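Local structure of predicted protein (Acinetobacter sp. RUH2624, 4MEA) at residues A[103-107]-A[241-245]; A[193-197]-A[233-237]. The protein hydrolyses epoxides as a Cif-type enzyme of the alpha/beta hydrolase fold, and is probably a secreted virulence factor. One frame throughout, in Å; residues are numbered along the deposited sequence.

Contact 1 (A[103-107]-A[241-245])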
# COMPACT_ATOMS: atom_id res chain seq x y z
N ASN A 103 3.43 8.61 23.84
CA ASN A 103 3.33 9.80 22.97
C ASN A 103 3.46 9.48 21.49
O ASN A 103 3.53 10.38 20.65
CB ASN A 103 4.33 10.89 23.39
CG ASN A 103 5.76 10.57 22.99
OD1 ASN A 103 6.07 9.45 22.60
ND2 ASN A 103 6.64 11.56 23.11
N ASP A 104 3.50 8.19 21.17
CA ASP A 104 3.49 7.71 19.79
C ASP A 104 4.77 8.05 19.02
O ASP A 104 4.80 7.97 17.80
CB ASP A 104 2.27 8.27 19.03
CG ASP A 104 1.84 7.38 17.88
OD1 ASP A 104 1.91 6.13 18.03
OD2 ASP A 104 1.42 7.91 16.83
N ASP A 105 5.82 8.44 19.75
CA ASP A 105 7.11 8.68 19.12
C ASP A 105 7.90 7.37 18.96
O ASP A 105 8.70 7.00 19.83
CB ASP A 105 7.93 9.74 19.86
CG ASP A 105 9.29 9.97 19.23
OD1 ASP A 105 9.46 9.56 18.06
OD2 ASP A 105 10.17 10.55 19.88
N TYR A 106 7.63 6.67 17.86
CA TYR A 106 8.33 5.44 17.53
C TYR A 106 9.43 5.71 16.51
O TYR A 106 9.74 4.85 15.68
CB TYR A 106 7.36 4.39 16.99
CG TYR A 106 6.42 3.82 18.04
CD1 TYR A 106 6.84 2.78 18.86
CD2 TYR A 106 5.14 4.33 18.23
CE1 TYR A 106 6.01 2.25 19.83
CE2 TYR A 106 4.29 3.79 19.20
CZ TYR A 106 4.74 2.75 20.00
OH TYR A 106 3.95 2.19 20.98
N SER A 107 10.02 6.90 16.58
CA SER A 107 11.18 7.20 15.74
C SER A 107 12.42 6.46 16.23
O SER A 107 12.54 6.13 17.42
CB SER A 107 11.45 8.70 15.67
OG SER A 107 11.94 9.21 16.91
N GLY A 241 2.81 2.60 14.60
CA GLY A 241 3.53 3.79 15.02
C GLY A 241 4.93 3.87 14.42
O GLY A 241 5.40 4.96 14.07
N TYR A 242 5.61 2.73 14.29
CA TYR A 242 6.94 2.71 13.67
C TYR A 242 6.85 3.24 12.26
O TYR A 242 7.74 3.95 11.79
CB TYR A 242 7.56 1.30 13.68
CG TYR A 242 7.97 0.85 15.07
CD1 TYR A 242 9.25 1.09 15.55
CD2 TYR A 242 7.05 0.24 15.92
CE1 TYR A 242 9.63 0.71 16.83
CE2 TYR A 242 7.42 -0.14 17.21
CZ TYR A 242 8.71 0.10 17.65
OH TYR A 242 9.08 -0.28 18.93
N TYR A 243 5.74 2.92 11.59
CA TYR A 243 5.56 3.32 10.20
C TYR A 243 5.18 4.80 10.08
O TYR A 243 5.70 5.50 9.21
CB TYR A 243 4.58 2.38 9.47
CG TYR A 243 5.17 1.00 9.32
CD1 TYR A 243 5.96 0.67 8.22
CD2 TYR A 243 5.00 0.03 10.32
CE1 TYR A 243 6.54 -0.59 8.09
CE2 TYR A 243 5.58 -1.24 10.20
CZ TYR A 243 6.34 -1.54 9.08
OH TYR A 243 6.92 -2.79 8.96
N ARG A 244 4.30 5.27 10.96
CA ARG A 244 3.98 6.71 11.02
C ARG A 244 5.24 7.52 11.31
O ARG A 244 5.40 8.66 10.84
CB ARG A 244 2.95 7.00 12.12
CG ARG A 244 1.60 6.38 11.90
CD ARG A 244 0.58 6.85 12.96
NE ARG A 244 0.80 6.29 14.29
CZ ARG A 244 0.38 5.08 14.69
NH1 ARG A 244 -0.24 4.27 13.84
NH2 ARG A 244 0.60 4.68 15.94
N SER A 245 6.14 6.94 12.10
CA SER A 245 7.34 7.64 12.54
C SER A 245 8.51 7.52 11.58
O SER A 245 9.60 8.02 11.87
CB SER A 245 7.77 7.12 13.92
OG SER A 245 6.92 7.59 14.94
O HOH W 1 3.96 7.37 15.34
O HOH W 2 7.93 10.10 15.69
O HOH W 3 10.13 4.93 12.82
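Asp104 meets Arg244 through a side-on, bidentate salt bridge. Arg244 NH2 donates to Asp104 OD1 at 2.9 Å, nearly straight at 168° and exactly in the guanidinium plane, while Arg244 NE reaches Asp104 OD2 at 3.1 Å. Both oxygens use their syn lone pairs, and the carboxylate and guanidinium are almost coplanar. Arg244 turns at chi3 (-72°), which presents its NE edge to the acid; NH2 also bonds to Lys237 O, so two acceptors hold it. A water bridges Asp104 O and Ser245 OG. Asp105 barely touches the helix directly. Its OD1 accepts from Ser107 N and Ser107 OG, the former bond closing an Asx turn, and a second water links OD1 to Ser245 OG. Residues 103-107 lie in the loop between strand 87-90 of the central sheet and helix 108-123, whereas 241-245 ends a helix of the segment inserted between strands 151-157 and 267-272, the position of the cap in alpha/beta hydrolases; the contact probably joins core to cap. Tyr106 points into the helix and is buried there. Tyr106 CD2 lies 3.6 Å from Gly241 CA, which has no side chain to keep the ring off the backbone. Tyr106 CB sits over the face of the Tyr242 ring, a CH-pi contact 4.1 Å from the centroid, and Tyr106 CD1 comes to 3.4 Å from Tyr242 CE2 over that same ring. The two rings lie obliquely, planes 44° apart. Their hydroxyls bond elsewhere, Tyr106 OH to Ile101 N and Tyr242 OH to Pro93 O. Tyr106 N makes a weak bond to Ser245 OG, and a third water joins Tyr106 O and Tyr242 O. Ser107, the N-cap of helix 108-123, rests its backbone N 3.5 Å from Ser245 CB.

Contact 2 (A[193-197]-A[233-237])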
# COMPACT_ATOMS: atom_id res chain seq x y z
N GLU A 193 -4.64 -0.40 11.22
CA GLU A 193 -4.97 -0.86 12.57
C GLU A 193 -6.40 -1.41 12.65
O GLU A 193 -6.62 -2.53 13.11
CB GLU A 193 -4.79 0.26 13.59
CG GLU A 193 -5.37 -0.09 14.96
CD GLU A 193 -5.44 1.11 15.88
OE1 GLU A 193 -4.73 2.11 15.61
OE2 GLU A 193 -6.20 1.04 16.87
N LYS A 194 -7.35 -0.61 12.19
CA LYS A 194 -8.77 -0.98 12.25
C LYS A 194 -9.12 -2.17 11.35
O LYS A 194 -9.84 -3.09 11.76
CB LYS A 194 -9.65 0.23 11.93
CG LYS A 194 -9.77 1.26 13.06
CD LYS A 194 -10.74 2.36 12.66
CE LYS A 194 -11.07 3.29 13.81
NZ LYS A 194 -12.06 4.28 13.37
N GLN A 195 -8.63 -2.16 10.11
CA GLN A 195 -8.96 -3.23 9.18
C GLN A 195 -8.35 -4.56 9.61
O GLN A 195 -9.00 -5.60 9.57
CB GLN A 195 -8.51 -2.89 7.76
CG GLN A 195 -9.35 -1.79 7.11
CD GLN A 195 -9.02 -1.60 5.65
OE1 GLN A 195 -7.86 -1.66 5.25
NE2 GLN A 195 -10.04 -1.38 4.84
N ILE A 196 -7.09 -4.51 10.02
CA ILE A 196 -6.38 -5.72 10.42
C ILE A 196 -6.93 -6.27 11.74
O ILE A 196 -7.06 -7.49 11.89
CB ILE A 196 -4.85 -5.50 10.45
CG1 ILE A 196 -4.34 -5.26 9.02
CG2 ILE A 196 -4.15 -6.72 11.05
CD1 ILE A 196 -2.89 -4.79 8.92
N ALA A 197 -7.29 -5.39 12.68
CA ALA A 197 -7.87 -5.86 13.94
C ALA A 197 -9.15 -6.67 13.70
O ALA A 197 -9.48 -7.55 14.49
CB ALA A 197 -8.15 -4.68 14.91
N ARG A 233 -6.02 -4.20 18.71
CA ARG A 233 -5.79 -2.83 18.25
C ARG A 233 -4.58 -2.18 18.91
O ARG A 233 -3.83 -1.44 18.27
CB ARG A 233 -7.02 -1.93 18.49
CG ARG A 233 -8.33 -2.42 17.91
CD ARG A 233 -8.82 -1.60 16.72
NE ARG A 233 -8.59 -0.15 16.81
CZ ARG A 233 -9.54 0.77 16.96
NH1 ARG A 233 -10.81 0.42 17.08
NH2 ARG A 233 -9.23 2.06 16.99
N ASP A 234 -4.39 -2.43 20.21
CA ASP A 234 -3.28 -1.76 20.90
C ASP A 234 -1.93 -2.21 20.35
O ASP A 234 -1.03 -1.39 20.17
CB ASP A 234 -3.35 -1.95 22.42
CG ASP A 234 -3.07 -3.38 22.85
OD1 ASP A 234 -3.68 -4.30 22.26
OD2 ASP A 234 -2.24 -3.59 23.77
N LYS A 235 -1.80 -3.50 20.07
CA LYS A 235 -0.55 -4.01 19.51
C LYS A 235 -0.35 -3.53 18.06
O LYS A 235 0.76 -3.20 17.65
CB LYS A 235 -0.51 -5.54 19.60
CG LYS A 235 -0.40 -6.06 21.04
CD LYS A 235 0.99 -5.73 21.63
CE LYS A 235 0.96 -5.72 23.16
NZ LYS A 235 2.30 -5.37 23.74
N LEU A 236 -1.43 -3.51 17.28
CA LEU A 236 -1.36 -3.01 15.91
C LEU A 236 -1.07 -1.52 15.89
O LEU A 236 -0.28 -1.04 15.08
CB LEU A 236 -2.65 -3.32 15.16
CG LEU A 236 -2.85 -4.81 14.89
CD1 LEU A 236 -4.28 -5.08 14.45
CD2 LEU A 236 -1.84 -5.31 13.84
N LYS A 237 -1.71 -0.77 16.79
CA LYS A 237 -1.44 0.67 16.86
C LYS A 237 0.06 0.94 17.08
O LYS A 237 0.66 1.77 16.40
CB LYS A 237 -2.26 1.33 17.96
CG LYS A 237 -2.17 2.86 17.97
CD LYS A 237 -2.96 3.46 19.12
CE LYS A 237 -2.99 4.98 19.03
NZ LYS A 237 -4.01 5.59 19.93
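The guanidinium of Arg233 has Lys194 CG over the centre of one face, 3.9 Å above the plane, and Glu193 OE2 at its edge. Glu193 OE2 takes the proton of Arg233 NE at 2.7 Å along a nearly straight path (166°), lying close to the guanidinium plane. NE meets Glu193 OE2 on its anti side, tilted out of the carboxylate plane, and the two flat groups are far from coplanar. Arg233 NH2 adds a weak bond to Glu193 OE2 at 3.2 Å; this salt bridge therefore rests on one carboxylate oxygen. The other, Glu193 OE1, lies against the aliphatic root of Lys237, 3.5 Å from CB, while the ammonium of that lysine leads away. Glu193 reaches between the helices because CG stands anti to the backbone N (chi1 169°) and the rest of the chain runs extended. Arg233 bends at chi2 and chi3, which lays its CD 3.6 Å from Ala197 CB before the head turns to the acid. The nearby positive charge probably favours the ionised form of the largely enclosed Glu193. Beside these polar groups lies an apolar layer. Leu236 points at helix 191-198 and brings CD1 to 3.5 Å from Ala197 N and 3.8 Å from Ile196 CG2, fitting over one helical turn. The short segments cross at 135° between their N-to-C directions, midway between perpendicular and antiparallel, with axes 9.2 Å apart. Both belong to the mainly helical part between strands 151-157 and 267-272, consistent with the cap of an alpha/beta hydrolase. Lys194 NZ bonds to Ser8 OG of the second subunit, and Ile196 packs on Gln195 of that subunit. Phe204 of helix 200-211 touches both Ile196 and Leu236, so three helices of the insertion close round this apolar layer.

Overall arrangement
Helix 233-244 carries both contacts, whose centres are 14 Å apart. Its first turn packs on helix 191-198 in contact 2, within the helical insertion, and its last turn meets the core loop 103-107 in contact 1. The two touch where Arg244 NH2 approaches Lys237 O at 2.9 Å, a probable hydrogen bond, so the arginine that binds the core loop also reaches back to contact 2. Along the chain, contact 2 is nested inside the loop closed by contact 1. In alpha/beta hydrolases of the epoxide hydrolase type the active site lies between cap and core; contact 1 probably bridges the same two parts, contact 2 lies within the probable cap, and both contacts also touch the second subunit.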